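DUF1987 domain-containing protein (Pseudomonas aeruginosa, PDB 6K4F) probably serves as the regulatory phosphoprotein of the SiaABC threonine phosphorylation pathway, which controls biofilm formation in response to carbon availability. Local coordinates at residues S32-E35 with E39-G42; L26-D31 with K74-I79. All blocks are in the same frame, centred on the assembly; numbering follows the deposited sequence.

In the fold
Both contacts lie in the core between a mixed beta-sheet and helices packed on it, and their centres lie about 9 Å apart. Contact 2 sits near the middle of the chain, where strand 25-29 faces helix 70-88; contact 1 lies farther out, where the link after strand 31-32 turns back on helix 37-53. Along the sequence contact 1 is nested inside the loop that contact 2 closes. Phe41 joins them: its CD2 packs 3.6 Å from Ala75 CB, and its CE1 lies near the sulfurs of Met28 and Met76. Strand 25-29, its exit and helices 37-53 and 70-88 thus share one core within the SiaC family region.

Contact 1. Residues S32-E35 with E39-G42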
ATOM      1  N   SER A  32      -5.084  -9.854   5.126  1.00 30.09           N
ATOM      2  CA  SER A  32      -4.181  -9.389   6.165  1.00 28.86           C
ATOM      3  C   SER A  32      -4.999  -9.425   7.454  1.00 34.05           C
ATOM      4  O   SER A  32      -5.744  -8.492   7.760  1.00 33.52           O
ATOM      5  CB  SER A  32      -3.661  -7.996   5.823  1.00 32.41           C
ATOM      6  OG  SER A  32      -2.619  -7.600   6.680  1.00 33.31           O
ATOM      7  N   TYR A  33      -4.886 -10.523   8.195  1.00 37.15           N
ATOM      8  CA  TYR A  33      -5.348 -10.563   9.582  1.00 37.02           C
ATOM      9  C   TYR A  33      -4.262 -11.148  10.476  1.00 39.33           C
ATOM     10  O   TYR A  33      -4.473 -12.156  11.157  1.00 46.55           O
ATOM     11  CB  TYR A  33      -6.669 -11.326   9.710  1.00 33.56           C
ATOM     12  CG  TYR A  33      -6.788 -12.640   8.977  1.00 35.53           C
ATOM     13  CD1 TYR A  33      -7.105 -12.681   7.628  1.00 39.35           C
ATOM     14  CD2 TYR A  33      -6.632 -13.845   9.651  1.00 38.98           C
ATOM     15  CE1 TYR A  33      -7.237 -13.892   6.959  1.00 44.51           C
ATOM     16  CE2 TYR A  33      -6.768 -15.055   8.998  1.00 39.87           C
ATOM     17  CZ  TYR A  33      -7.068 -15.075   7.655  1.00 40.63           C
ATOM     18  OH  TYR A  33      -7.198 -16.281   7.015  1.00 41.42           O
ATOM     19  N   PRO A  34      -3.079 -10.531  10.504  1.00 36.85           N
ATOM     20  CA  PRO A  34      -2.029 -11.015  11.394  1.00 36.29           C
ATOM     21  C   PRO A  34      -2.336 -10.656  12.834  1.00 43.87           C
ATOM     22  O   PRO A  34      -3.134  -9.763  13.123  1.00 37.02           O
ATOM     23  CB  PRO A  34      -0.782 -10.283  10.900  1.00 36.53           C
ATOM     24  CG  PRO A  34      -1.280  -9.027  10.377  1.00 39.60           C
ATOM     25  CD  PRO A  34      -2.649  -9.305   9.801  1.00 36.44           C
ATOM     26  N   GLU A  35      -1.684 -11.382  13.741  1.00 52.54           N
ATOM     27  CA  GLU A  35      -1.771 -11.048  15.158  1.00 59.86           C
ATOM     28  C   GLU A  35      -1.022  -9.758  15.461  1.00 54.23           C
ATOM     29  O   GLU A  35      -1.490  -8.928  16.246  1.00 56.25           O
ATOM     30  CB  GLU A  35      -1.222 -12.198  16.002  1.00 71.01           C
ATOM     31  CG  GLU A  35       0.157 -12.676  15.569  1.00 79.24           C
ATOM     32  CD  GLU A  35       0.335 -14.171  15.729  1.00 87.12           C
ATOM     33  OE1 GLU A  35       1.101 -14.769  14.943  1.00 90.46           O
ATOM     34  OE2 GLU A  35      -0.293 -14.751  16.642  1.00 92.03           O
ATOM     35  N   GLU A  39       4.504  -5.705  13.244  1.00 41.57           N
ATOM     36  CA  GLU A  39       5.627  -6.584  12.918  1.00 37.97           C
ATOM     37  C   GLU A  39       5.695  -6.831  11.417  1.00 36.94           C
ATOM     38  O   GLU A  39       6.787  -6.882  10.832  1.00 39.30           O
ATOM     39  CB  GLU A  39       5.512  -7.915  13.663  1.00 47.38           C
ATOM     40  CG  GLU A  39       6.343  -8.015  14.938  1.00 57.97           C
ATOM     41  CD  GLU A  39       7.770  -7.508  14.765  1.00 63.93           C
ATOM     42  OE1 GLU A  39       8.056  -6.372  15.207  1.00 66.29           O
ATOM     43  OE2 GLU A  39       8.605  -8.245  14.195  1.00 65.16           O
ATOM     44  N   LEU A  40       4.535  -6.962  10.772  1.00 34.15           N
ATOM     45  CA  LEU A  40       4.499  -7.220   9.337  1.00 32.79           C
ATOM     46  C   LEU A  40       4.686  -5.941   8.520  1.00 32.70           C
ATOM     47  O   LEU A  40       5.457  -5.929   7.556  1.00 28.27           O
ATOM     48  CB  LEU A  40       3.185  -7.908   8.976  1.00 32.74           C
ATOM     49  CG  LEU A  40       3.025  -8.234   7.493  1.00 44.20           C
ATOM     50  CD1 LEU A  40       3.838  -9.475   7.172  1.00 45.78           C
ATOM     51  CD2 LEU A  40       1.550  -8.420   7.146  1.00 50.14           C
ATOM     52  N   PHE A  41       4.006  -4.845   8.886  1.00 25.37           N
ATOM     53  CA  PHE A  41       3.989  -3.656   8.040  1.00 21.41           C
ATOM     54  C   PHE A  41       5.027  -2.612   8.406  1.00 20.84           C
ATOM     55  O   PHE A  41       5.204  -1.649   7.645  1.00 25.15           O
ATOM     56  CB  PHE A  41       2.600  -2.987   8.092  1.00 22.79           C
ATOM     57  CG  PHE A  41       1.555  -3.741   7.327  1.00 28.76           C
ATOM     58  CD1 PHE A  41       1.533  -3.707   5.938  1.00 33.83           C
ATOM     59  CD2 PHE A  41       0.614  -4.512   7.997  1.00 32.72           C
ATOM     60  CE1 PHE A  41       0.571  -4.426   5.228  1.00 36.48           C
ATOM     61  CE2 PHE A  41      -0.346  -5.230   7.306  1.00 36.28           C
ATOM     62  CZ  PHE A  41      -0.373  -5.196   5.920  1.00 35.40           C
ATOM     63  N   GLY A  42       5.659  -2.726   9.574  1.00 28.72           N
ATOM     64  CA  GLY A  42       6.644  -1.731   9.951  1.00 30.40           C
ATOM     65  C   GLY A  42       7.744  -1.623   8.916  1.00 29.82           C
ATOM     66  O   GLY A  42       8.140  -0.523   8.525  1.00 29.24           O
TER
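Ser32 and Phe41 meet where the beta-to-alpha connection of an alpha/beta fold folds back on the first turns of helix 37-53. The hydroxyl of Ser32 comes in at the edge of the phenyl ring, near its plane, with OG 3.3 Å from Phe41 CE2 and almost as close to CZ. The CB of Ser32 already points toward the helix, and a chi1 of -170° extends OG away from the backbone N to the ring edge. A small polar residue suits this place: it fits against the ring, and its hydroxyl still shares a hydrogen bond with Ser72 OG, at the start of helix 70-88.

Beside this pair the contact is apolar. Leu40 sends one methyl toward the proline ring, CD2 lying 4.3 Å from Pro34 CG, a loose touch between two compact hydrocarbon groups. Proline also suits a connecting loop because its ring restricts the backbone before the helix begins.

Farther out, Ser32 is held through backbone hydrogen bonds to Tyr67 and Asn69, and Pro15 packs on both Ser32 and Leu40. At the helix start Asn36 OD1 accepts a hydrogen bond from Glu39 N. In the loop before it, Pro34 O accepts one from Asn69 ND2.

Contact 2. Residues L26-D31 with K74-I79; sequences LSMQGD and KAMMDI
Met28 and Met76 bring their thioethers together tip to tip, with Met28 SD 3.8 Å from Met76 SD and the methyl CE of Met28 3.9 Å from that same sulfur. The two chains reach this point differently. Met28 runs extended beyond CG (chi2 -175°) and reaches nearly halfway to the helix, whereas Met76 is bent at chi2 (-77°) and chi3, which brings the end of its side chain closer to the strand than its CB direction would suggest. Methionine suits both places, being long, unbranched and flexible enough to fill the interface where the closest CA atoms of the two segments, those of Met28 and Met76, are 10.9 Å apart.

A second apolar touch involves methyl groups alone: Met28 CE approaches Ile79 CD1 at 4.1 Å, again end to end. Ile79 lies one turn beyond Ala75, and its branched side chain also packs on Val44 and Ile45 of helix 37-53, so it meets both Met28 and the neighbouring helix.

No hydrogen bond crosses between the segments. Polar pairing runs within the layers instead: Met28 is bonded through its backbone to Asp62 and Arg64 of the neighbouring parallel strand, and Ile79 N donates to Ala75 O inside the helix. Leu63 packs on both methionines. Helix 70-88 crosses over between parallel strands 59-68 and 93-99, and its packing on strand 25-29, beside 59-68, is characteristic of beta-alpha-beta units.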
ATOM      1  N   LEU A  26       4.999  -0.628  -5.387  1.00 28.22           N
ATOM      2  CA  LEU A  26       4.711  -1.420  -4.198  1.00 26.44           C
ATOM      3  C   LEU A  26       3.401  -2.156  -4.442  1.00 27.66           C
ATOM      4  O   LEU A  26       2.358  -1.523  -4.683  1.00 29.60           O
ATOM      5  CB  LEU A  26       4.643  -0.533  -2.954  1.00 28.71           C
ATOM      6  CG  LEU A  26       4.290  -1.261  -1.664  1.00 27.76           C
ATOM      7  CD1 LEU A  26       5.382  -2.301  -1.361  1.00 29.41           C
ATOM      8  CD2 LEU A  26       4.170  -0.262  -0.532  1.00 28.18           C
ATOM      9  N   SER A  27       3.454  -3.482  -4.389  1.00 25.86           N
ATOM     10  CA  SER A  27       2.323  -4.352  -4.689  1.00 27.23           C
ATOM     11  C   SER A  27       1.994  -5.211  -3.478  1.00 30.98           C
ATOM     12  O   SER A  27       2.901  -5.659  -2.769  1.00 27.96           O
ATOM     13  CB  SER A  27       2.638  -5.271  -5.887  1.00 29.18           C
ATOM     14  OG  SER A  27       2.966  -4.497  -7.041  1.00 37.34           O
ATOM     15  N   MET A  28       0.696  -5.450  -3.248  1.00 27.35           N
ATOM     16  CA  MET A  28       0.243  -6.356  -2.193  1.00 27.23           C
ATOM     17  C   MET A  28      -0.948  -7.183  -2.650  1.00 31.39           C
ATOM     18  O   MET A  28      -1.875  -6.653  -3.265  1.00 31.75           O
ATOM     19  CB  MET A  28      -0.175  -5.604  -0.934  1.00 27.81           C
ATOM     20  CG  MET A  28       0.780  -4.567  -0.502  1.00 29.78           C
ATOM     21  SD  MET A  28       0.226  -3.862   1.058  1.00 32.44           S
ATOM     22  CE  MET A  28       1.236  -2.395   1.087  1.00 32.11           C
ATOM     23  N   GLN A  29      -0.960  -8.463  -2.275  1.00 29.91           N
ATOM     24  CA  GLN A  29      -2.039  -9.369  -2.646  1.00 30.87           C
ATOM     25  C   GLN A  29      -2.400 -10.242  -1.461  1.00 32.73           C
ATOM     26  O   GLN A  29      -1.509 -10.803  -0.819  1.00 34.34           O
ATOM     27  CB  GLN A  29      -1.641 -10.262  -3.829  1.00 31.75           C
ATOM     28  CG  GLN A  29      -1.023  -9.528  -4.999  1.00 36.19           C
ATOM     29  CD  GLN A  29       0.490  -9.405  -4.898  1.00 42.59           C
ATOM     30  OE1 GLN A  29       1.172 -10.296  -4.389  1.00 43.37           O
ATOM     31  NE2 GLN A  29       1.023  -8.310  -5.418  1.00 38.63           N
ATOM     32  N   GLY A  30      -3.695 -10.384  -1.195  1.00 28.21           N
ATOM     33  CA  GLY A  30      -4.213 -11.371  -0.262  1.00 30.81           C
ATOM     34  C   GLY A  30      -4.941 -10.741   0.909  1.00 34.62           C
ATOM     35  O   GLY A  30      -5.313  -9.563   0.898  1.00 35.94           O
ATOM     36  N   ASP A  31      -5.159 -11.552   1.934  1.00 33.42           N
ATOM     37  CA  ASP A  31      -5.727 -11.033   3.167  1.00 35.68           C
ATOM     38  C   ASP A  31      -4.652 -10.607   4.130  1.00 34.24           C
ATOM     39  O   ASP A  31      -3.491 -11.008   4.043  1.00 30.00           O
ATOM     40  CB  ASP A  31      -6.533 -12.046   3.919  1.00 55.35           C
ATOM     41  CG  ASP A  31      -7.666 -12.500   3.189  1.00 63.85           C
ATOM     42  OD1 ASP A  31      -7.611 -13.697   2.996  1.00 63.63           O
ATOM     43  OD2 ASP A  31      -8.628 -11.763   2.841  1.00 67.92           O
ATOM     44  N   LYS A  74      -5.202   0.157  10.014  1.00 29.10           N
ATOM     45  CA  LYS A  74      -4.398   1.250  10.559  1.00 31.07           C
ATOM     46  C   LYS A  74      -3.031   1.329   9.896  1.00 30.35           C
ATOM     47  O   LYS A  74      -2.522   2.430   9.635  1.00 29.27           O
ATOM     48  CB  LYS A  74      -4.250   1.077  12.069  1.00 31.14           C
ATOM     49  CG  LYS A  74      -5.608   1.125  12.776  1.00 37.12           C
ATOM     50  CD  LYS A  74      -5.472   1.134  14.273  1.00 44.34           C
ATOM     51  CE  LYS A  74      -6.811   1.427  14.908  1.00 51.15           C
ATOM     52  NZ  LYS A  74      -6.993   2.867  15.183  1.00 59.44           N
ATOM     53  N   ALA A  75      -2.425   0.171   9.619  1.00 27.64           N
ATOM     54  CA  ALA A  75      -1.117   0.141   8.968  1.00 27.01           C
ATOM     55  C   ALA A  75      -1.193   0.703   7.555  1.00 26.57           C
ATOM     56  O   ALA A  75      -0.324   1.476   7.138  1.00 25.56           O
ATOM     57  CB  ALA A  75      -0.581  -1.291   8.944  1.00 28.97           C
ATOM     58  N   MET A  76      -2.240   0.345   6.806  1.00 28.91           N
ATOM     59  CA  MET A  76      -2.394   0.910   5.461  1.00 31.81           C
ATOM     60  C   MET A  76      -2.672   2.410   5.497  1.00 29.06           C
ATOM     61  O   MET A  76      -2.181   3.159   4.646  1.00 29.03           O
ATOM     62  CB  MET A  76      -3.494   0.171   4.708  1.00 37.88           C
ATOM     63  CG  MET A  76      -3.177  -1.299   4.570  1.00 53.82           C
ATOM     64  SD  MET A  76      -1.940  -1.580   3.275  1.00 46.24           S
ATOM     65  CE  MET A  76      -2.458  -0.364   2.040  1.00 43.69           C
ATOM     66  N   MET A  77      -3.467   2.878   6.461  1.00 31.36           N
ATOM     67  CA  MET A  77      -3.674   4.319   6.584  1.00 34.76           C
ATOM     68  C   MET A  77      -2.353   5.042   6.827  1.00 32.64           C
ATOM     69  O   MET A  77      -2.132   6.143   6.303  1.00 32.21           O
ATOM     70  CB  MET A  77      -4.666   4.608   7.707  1.00 39.52           C
ATOM     71  CG  MET A  77      -4.966   6.076   7.902  1.00 49.01           C
ATOM     72  SD  MET A  77      -6.155   6.635   6.671  1.00 52.25           S
ATOM     73  CE  MET A  77      -7.555   5.674   7.210  1.00 46.20           C
ATOM     74  N   ASP A  78      -1.449   4.418   7.599  1.00 29.65           N
ATOM     75  CA  ASP A  78      -0.136   5.003   7.846  1.00 28.74           C
ATOM     76  C   ASP A  78       0.665   5.110   6.558  1.00 29.43           C
ATOM     77  O   ASP A  78       1.302   6.137   6.297  1.00 38.12           O
ATOM     78  CB  ASP A  78       0.636   4.170   8.879  1.00 30.09           C
ATOM     79  CG  ASP A  78       0.079   4.308  10.308  1.00 40.15           C
ATOM     80  OD1 ASP A  78      -0.697   5.247  10.576  1.00 40.83           O
ATOM     81  OD2 ASP A  78       0.442   3.473  11.166  1.00 42.14           O
ATOM     82  N   ILE A  79       0.645   4.058   5.739  1.00 28.24           N
ATOM     83  CA  ILE A  79       1.296   4.111   4.432  1.00 25.23           C
ATOM     84  C   ILE A  79       0.673   5.198   3.562  1.00 31.15           C
ATOM     85  O   ILE A  79       1.373   6.021   2.960  1.00 33.83           O
ATOM     86  CB  ILE A  79       1.221   2.732   3.756  1.00 26.43           C
ATOM     87  CG1 ILE A  79       2.091   1.717   4.524  1.00 30.98           C
ATOM     88  CG2 ILE A  79       1.643   2.835   2.295  1.00 32.96           C
ATOM     89  CD1 ILE A  79       1.862   0.270   4.090  1.00 28.63           C
TER